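Local coordinates for protein iron transport multicopper oxidase FET3 (PDB 1ZPU) that oxidises ferrous to ferric iron at the yeast cell surface with its copper centres, reducing oxygen to water, so that the iron can be taken up, at residues 160-172 against 254-268. Sequence-based numbering, arbitrary orientation.
Sequences PTGAEPIPQNLIV and QKFDDTMLDVIPSDL. With MAN (alpha-D-mannopyranose), chain H; MAN (alpha-D-mannopyranose), chain B; NAG (2-acetamido-2-deoxy-beta-D-glucopyranose), chain L.
The amide NE2 of Gln-254 serves two acceptors: it donates to Ile-171 O across the contact (3.1 Å) and also hydrogen-bonds Gln-201 OE1. The N-H comes from above the carbonyl plane, 63° out of it, and not along a lone pair. The bond joins strand 250-256 to strand 169-172, which lie in different sheets. CG lies between the backbone N and the carbonyl carbon (chi1 75°), and from there the chain runs extended, long enough to carry its amide to the other sheet's backbone, with CG against Leu-170 CD1 and OE1 beside the methyl groups of Val-172. A leucine here would probably leave Ile-171 O and Gln-201 OE1 without this shared donor at a position where the glutamine is buried.

Next along the interface, the ring of Phe-256 lies between two leucines. Leu-170 CD2 sits over one face, 3.8 Å from the centroid, in a CH-pi contact, while Leu-268 CD2 lies above the opposite face, offset toward the rim. Pro-167 CG meets the edge in the ring plane, 3.5 Å from Phe-256 CE2; the compact proline ring also touches Leu-261 CD2 with its CD. Branched Ile-166 divides its contacts: CG2, anti to the backbone N, rests on Pro-265 CD (3.8 Å), and CD1 touches Val-263 CG2 (3.5 Å), the two side chains crossing at about a right angle. Farther along, Ala-163 CB is small enough to lie against the carboxylate of Asp-262.

At the margin touched by glycans, Asn-169 ND2 donates to O2 of the chain H mannose (3.1 Å), and Asp-267 OD1 accepts from O2 of the chain B mannose. At the other end Glu-164 OE2 is hydrogen-bonded to His-468, a type 1 copper ligand. Strands 169-172 and 254-256, their N-to-C directions 148° apart and their axes 8.1 Å apart at closest approach, lie in the two sheets of the second plastocyanin-like domain, whose facing side chains pack together as the core of a cupredoxin beta-sandwich.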
loop_
_atom_site.group_PDB
_atom_site.type_symbol
_atom_site.label_atom_id
_atom_site.label_comp_id
_atom_site.label_asym_id
_atom_site.label_seq_id
_atom_site.Cartn_x
_atom_site.Cartn_y
_atom_site.Cartn_z
ATOM N N PRO A 160 21.256 15.100 -0.473
ATOM C CA PRO A 160 20.411 16.286 -0.647
ATOM C C PRO A 160 19.336 16.119 -1.734
ATOM O O PRO A 160 18.331 16.826 -1.719
ATOM C CB PRO A 160 21.408 17.361 -1.064
ATOM C CG PRO A 160 22.762 16.772 -0.842
ATOM C CD PRO A 160 22.615 15.331 -0.986
ATOM N N THR A 161 19.552 15.188 -2.659
ATOM C CA THR A 161 18.644 14.946 -3.769
ATOM C C THR A 161 17.418 14.197 -3.307
ATOM O O THR A 161 16.406 14.174 -4.001
ATOM C CB THR A 161 19.352 14.114 -4.850
ATOM O OG1 THR A 161 20.423 14.885 -5.388
ATOM C CG2 THR A 161 18.406 13.736 -6.003
ATOM N N GLY A 162 17.507 13.562 -2.145
ATOM C CA GLY A 162 16.441 12.675 -1.681
ATOM C C GLY A 162 16.418 11.364 -2.448
ATOM O O GLY A 162 15.418 10.645 -2.418
ATOM N N ALA A 163 17.522 11.044 -3.124
ATOM C CA ALA A 163 17.655 9.808 -3.889
ATOM C C ALA A 163 17.342 8.604 -3.017
ATOM O O ALA A 163 17.943 8.408 -1.959
ATOM C CB ALA A 163 19.041 9.688 -4.487
ATOM N N GLU A 164 16.378 7.818 -3.465
ATOM C CA GLU A 164 15.961 6.595 -2.800
ATOM C C GLU A 164 16.971 5.493 -3.064
ATOM O O GLU A 164 17.438 5.364 -4.201
ATOM C CB GLU A 164 14.617 6.195 -3.402
ATOM C CG GLU A 164 14.485 6.767 -4.816
ATOM C CD GLU A 164 13.215 7.532 -4.957
ATOM O OE1 GLU A 164 12.725 7.751 -6.100
ATOM O OE2 GLU A 164 12.689 7.894 -3.890
ATOM N N PRO A 165 17.299 4.683 -2.033
ATOM C CA PRO A 165 18.275 3.593 -2.167
ATOM C C PRO A 165 17.868 2.550 -3.198
ATOM O O PRO A 165 16.718 2.168 -3.273
ATOM C CB PRO A 165 18.306 2.961 -0.775
ATOM C CG PRO A 165 17.124 3.447 -0.095
ATOM C CD PRO A 165 16.759 4.764 -0.668
ATOM N N ILE A 166 18.839 2.091 -3.968
ATOM C CA ILE A 166 18.604 1.188 -5.082
ATOM C C ILE A 166 18.672 -0.270 -4.643
ATOM O O ILE A 166 19.651 -0.672 -4.013
ATOM C CB ILE A 166 19.602 1.509 -6.203
ATOM C CG1 ILE A 166 19.275 2.898 -6.752
ATOM C CG2 ILE A 166 19.538 0.480 -7.318
ATOM C CD1 ILE A 166 20.474 3.697 -7.078
ATOM N N PRO A 167 17.622 -1.058 -4.966
ATOM C CA PRO A 167 17.511 -2.471 -4.576
ATOM C C PRO A 167 18.471 -3.350 -5.372
ATOM O O PRO A 167 19.027 -2.895 -6.363
ATOM C CB PRO A 167 16.067 -2.820 -4.921
ATOM C CG PRO A 167 15.621 -1.826 -5.882
ATOM C CD PRO A 167 16.472 -0.605 -5.764
ATOM N N GLN A 168 18.670 -4.594 -4.947
ATOM C CA GLN A 168 19.678 -5.430 -5.569
ATOM C C GLN A 168 19.118 -6.416 -6.565
ATOM O O GLN A 168 19.838 -6.848 -7.458
ATOM C CB GLN A 168 20.519 -6.134 -4.513
ATOM C CG GLN A 168 21.673 -5.271 -3.974
ATOM C CD GLN A 168 21.183 -3.988 -3.308
ATOM O OE1 GLN A 168 20.743 -3.997 -2.162
ATOM N NE2 GLN A 168 21.243 -2.886 -4.040
ATOM N N ASN A 169 17.838 -6.758 -6.419
ATOM C CA ASN A 169 17.173 -7.720 -7.288
ATOM C C ASN A 169 15.665 -7.681 -7.176
ATOM O O ASN A 169 15.119 -7.249 -6.162
ATOM C CB ASN A 169 17.618 -9.149 -6.951
ATOM C CG ASN A 169 18.762 -9.622 -7.816
ATOM O OD1 ASN A 169 18.712 -9.552 -9.065
ATOM N ND2 ASN A 169 19.812 -10.105 -7.167
ATOM N N LEU A 170 15.000 -8.167 -8.222
ATOM C CA LEU A 170 13.578 -8.492 -8.154
ATOM C C LEU A 170 13.383 -9.920 -7.647
ATOM O O LEU A 170 14.129 -10.828 -8.018
ATOM C CB LEU A 170 12.921 -8.339 -9.539
ATOM C CG LEU A 170 12.821 -6.908 -10.082
ATOM C CD1 LEU A 170 12.086 -6.849 -11.403
ATOM C CD2 LEU A 170 12.136 -6.011 -9.064
ATOM N N ILE A 171 12.372 -10.119 -6.810
ATOM C CA ILE A 171 12.030 -11.442 -6.317
ATOM C C ILE A 171 10.546 -11.786 -6.528
ATOM O O ILE A 171 9.717 -10.891 -6.704
ATOM C CB ILE A 171 12.454 -11.603 -4.853
ATOM C CG1 ILE A 171 11.849 -10.488 -3.989
ATOM C CG2 ILE A 171 13.962 -11.593 -4.754
ATOM C CD1 ILE A 171 11.916 -10.768 -2.539
ATOM N N VAL A 172 10.249 -13.085 -6.581
ATOM C CA VAL A 172 8.879 -13.624 -6.603
ATOM C C VAL A 172 8.764 -14.683 -5.532
ATOM O O VAL A 172 9.661 -15.526 -5.402
ATOM C CB VAL A 172 8.462 -14.329 -7.950
ATOM C CG1 VAL A 172 7.435 -13.542 -8.663
ATOM C CG2 VAL A 172 9.645 -14.652 -8.863
ATOM N N GLN A 254 9.358 -10.679 -14.991
ATOM C CA GLN A 254 9.155 -9.439 -14.239
ATOM C C GLN A 254 10.300 -8.434 -14.510
ATOM O O GLN A 254 11.473 -8.817 -14.627
ATOM C CB GLN A 254 8.901 -9.710 -12.736
ATOM C CG GLN A 254 10.081 -10.088 -11.928
ATOM C CD GLN A 254 9.720 -10.755 -10.587
ATOM O OE1 GLN A 254 9.926 -11.954 -10.415
ATOM N NE2 GLN A 254 9.227 -9.972 -9.626
ATOM N N LYS A 255 9.950 -7.157 -14.636
ATOM C CA LYS A 255 10.926 -6.145 -15.036
ATOM C C LYS A 255 10.815 -4.900 -14.164
ATOM O O LYS A 255 9.701 -4.466 -13.863
ATOM C CB LYS A 255 10.688 -5.782 -16.508
ATOM C CG LYS A 255 11.787 -4.975 -17.150
ATOM C CD LYS A 255 11.411 -4.572 -18.563
ATOM C CE LYS A 255 12.622 -4.131 -19.370
ATOM N NZ LYS A 255 13.672 -3.471 -18.533
ATOM N N PHE A 256 11.959 -4.347 -13.755
ATOM C CA PHE A 256 12.006 -3.091 -13.008
ATOM C C PHE A 256 11.388 -1.966 -13.832
ATOM O O PHE A 256 11.540 -1.931 -15.063
ATOM C CB PHE A 256 13.455 -2.675 -12.788
ATOM C CG PHE A 256 14.049 -3.093 -11.480
ATOM C CD1 PHE A 256 14.793 -4.259 -11.384
ATOM C CD2 PHE A 256 13.954 -2.262 -10.367
ATOM C CE1 PHE A 256 15.369 -4.618 -10.192
ATOM C CE2 PHE A 256 14.535 -2.605 -9.164
ATOM C CZ PHE A 256 15.240 -3.786 -9.065
ATOM N N ASP A 257 10.720 -1.028 -13.166
ATOM C CA ASP A 257 10.474 0.286 -13.753
ATOM C C ASP A 257 11.659 1.183 -13.380
ATOM O O ASP A 257 11.644 1.868 -12.349
ATOM C CB ASP A 257 9.176 0.859 -13.223
ATOM C CG ASP A 257 8.896 2.256 -13.728
ATOM O OD1 ASP A 257 7.805 2.764 -13.396
ATOM O OD2 ASP A 257 9.744 2.853 -14.437
ATOM N N ASP A 258 12.697 1.165 -14.208
ATOM C CA ASP A 258 13.973 1.759 -13.813
ATOM C C ASP A 258 13.915 3.287 -13.814
ATOM O O ASP A 258 14.803 3.969 -13.311
ATOM C CB ASP A 258 15.108 1.224 -14.690
ATOM C CG ASP A 258 14.835 1.402 -16.164
ATOM O OD1 ASP A 258 15.074 0.445 -16.935
ATOM O OD2 ASP A 258 14.368 2.493 -16.549
ATOM N N THR A 259 12.848 3.802 -14.398
ATOM C CA THR A 259 12.456 5.199 -14.301
ATOM C C THR A 259 12.501 5.710 -12.854
ATOM O O THR A 259 12.902 6.843 -12.590
ATOM C CB THR A 259 11.047 5.305 -14.894
ATOM O OG1 THR A 259 11.187 5.597 -16.278
ATOM C CG2 THR A 259 10.132 6.344 -14.177
ATOM N N MET A 260 12.105 4.853 -11.923
ATOM C CA MET A 260 11.976 5.231 -10.527
ATOM C C MET A 260 13.315 5.216 -9.820
ATOM O O MET A 260 13.441 5.763 -8.723
ATOM C CB MET A 260 10.973 4.310 -9.829
ATOM C CG MET A 260 9.635 4.302 -10.549
ATOM S SD MET A 260 8.394 3.215 -9.867
ATOM C CE MET A 260 7.969 4.011 -8.310
ATOM N N LEU A 261 14.305 4.604 -10.463
ATOM C CA LEU A 261 15.632 4.452 -9.890
ATOM C C LEU A 261 16.449 5.706 -10.128
ATOM O O LEU A 261 16.446 6.240 -11.234
ATOM C CB LEU A 261 16.332 3.238 -10.492
ATOM C CG LEU A 261 15.756 1.847 -10.183
ATOM C CD1 LEU A 261 16.648 0.772 -10.787
ATOM C CD2 LEU A 261 15.585 1.604 -8.679
ATOM N N ASP A 262 17.146 6.180 -9.099
ATOM C CA ASP A 262 17.939 7.387 -9.236
ATOM C C ASP A 262 19.020 7.189 -10.290
ATOM O O ASP A 262 19.164 7.999 -11.189
ATOM C CB ASP A 262 18.560 7.788 -7.906
ATOM C CG ASP A 262 19.392 9.048 -8.023
ATOM O OD1 ASP A 262 20.637 8.970 -7.827
ATOM O OD2 ASP A 262 18.805 10.116 -8.346
ATOM N N VAL A 263 19.782 6.109 -10.153
ATOM C CA VAL A 263 20.791 5.701 -11.128
ATOM C C VAL A 263 20.633 4.198 -11.345
ATOM O O VAL A 263 20.116 3.500 -10.490
ATOM C CB VAL A 263 22.262 6.028 -10.652
ATOM C CG1 VAL A 263 22.457 7.532 -10.436
ATOM C CG2 VAL A 263 22.636 5.272 -9.389
ATOM N N ILE A 264 21.065 3.695 -12.489
ATOM C CA ILE A 264 21.018 2.261 -12.725
ATOM C C ILE A 264 22.432 1.692 -12.586
ATOM O O ILE A 264 23.283 1.956 -13.440
ATOM C CB ILE A 264 20.438 1.924 -14.118
ATOM C CG1 ILE A 264 19.008 2.459 -14.235
ATOM C CG2 ILE A 264 20.497 0.421 -14.354
ATOM C CD1 ILE A 264 18.430 2.411 -15.627
ATOM N N PRO A 265 22.699 0.936 -11.499
ATOM C CA PRO A 265 24.016 0.295 -11.373
ATOM C C PRO A 265 24.198 -0.703 -12.500
ATOM O O PRO A 265 23.255 -1.408 -12.861
ATOM C CB PRO A 265 23.951 -0.420 -10.030
ATOM C CG PRO A 265 22.511 -0.492 -9.683
ATOM C CD PRO A 265 21.818 0.644 -10.357
ATOM N N SER A 266 25.397 -0.746 -13.067
ATOM C CA SER A 266 25.645 -1.474 -14.314
ATOM C C SER A 266 25.492 -3.002 -14.203
ATOM O O SER A 266 25.381 -3.690 -15.223
ATOM C CB SER A 266 27.033 -1.129 -14.823
ATOM O OG SER A 266 27.959 -1.294 -13.769
ATOM N N ASP A 267 25.480 -3.527 -12.980
ATOM C CA ASP A 267 25.376 -4.975 -12.784
ATOM C C ASP A 267 23.984 -5.419 -12.354
ATOM O O ASP A 267 23.709 -6.627 -12.290
ATOM C CB ASP A 267 26.408 -5.486 -11.785
ATOM C CG ASP A 267 26.136 -5.015 -10.371
ATOM O OD1 ASP A 267 26.340 -5.830 -9.445
ATOM O OD2 ASP A 267 25.724 -3.841 -10.175
ATOM N N LEU A 268 23.107 -4.453 -12.073
ATOM C CA LEU A 268 21.737 -4.757 -11.640
ATOM C C LEU A 268 20.929 -5.441 -12.731
ATOM O O LEU A 268 20.698 -4.868 -13.798
ATOM C CB LEU A 268 20.988 -3.499 -11.180
ATOM C CG LEU A 268 19.495 -3.647 -10.868
ATOM C CD1 LEU A 268 19.250 -4.713 -9.816
ATOM C CD2 LEU A 268 18.908 -2.325 -10.422
HETATM C C1 MAN H . 24.367 -9.942 -9.208
HETATM C C2 MAN H . 22.998 -9.750 -9.848
HETATM C C3 MAN H . 22.488 -8.329 -9.652
HETATM C C4 MAN H . 22.607 -7.928 -8.189
HETATM C C5 MAN H . 24.031 -8.099 -7.706
HETATM C C6 MAN H . 24.108 -7.767 -6.229
HETATM O O2 MAN H . 22.085 -10.617 -9.233
HETATM O O3 MAN H . 21.133 -8.243 -10.035
HETATM O O4 MAN H . 22.220 -6.592 -8.026
HETATM O O5 MAN H . 24.399 -9.450 -7.880
HETATM O O6 MAN H . 25.409 -8.084 -5.792
HETATM C C1 MAN B . 28.895 -9.992 -8.715
HETATM C C2 MAN B . 27.541 -9.307 -8.814
HETATM C C3 MAN B . 26.616 -10.063 -9.761
HETATM C C4 MAN B . 27.298 -10.321 -11.096
HETATM C C5 MAN B . 28.670 -10.969 -10.907
HETATM C C6 MAN B . 29.407 -11.147 -12.229
HETATM O O2 MAN B . 27.745 -8.019 -9.318
HETATM O O3 MAN B . 25.413 -9.365 -10.002
HETATM O O4 MAN B . 26.462 -11.195 -11.813
HETATM O O5 MAN B . 29.455 -10.204 -10.010
HETATM O O6 MAN B . 29.132 -10.081 -13.111
HETATM C C1 NAG L . 15.354 -6.604 -20.330
HETATM C C2 NAG L . 16.558 -6.812 -21.241
HETATM C C3 NAG L . 16.575 -5.892 -22.469
HETATM C C4 NAG L . 15.309 -6.036 -23.281
HETATM C C5 NAG L . 14.176 -5.724 -22.304
HETATM C C6 NAG L . 12.817 -5.857 -22.985
HETATM C C7 NAG L . 18.805 -7.492 -20.583
HETATM C C8 NAG L . 18.542 -8.923 -20.962
HETATM N N2 NAG L . 17.771 -6.642 -20.486
HETATM O O3 NAG L . 17.634 -6.221 -23.338
HETATM O O4 NAG L . 15.401 -5.136 -24.371
HETATM O O5 NAG L . 14.198 -6.592 -21.158
HETATM O O6 NAG L . 12.580 -7.216 -23.271
HETATM O O7 NAG L . 19.970 -7.151 -20.378
#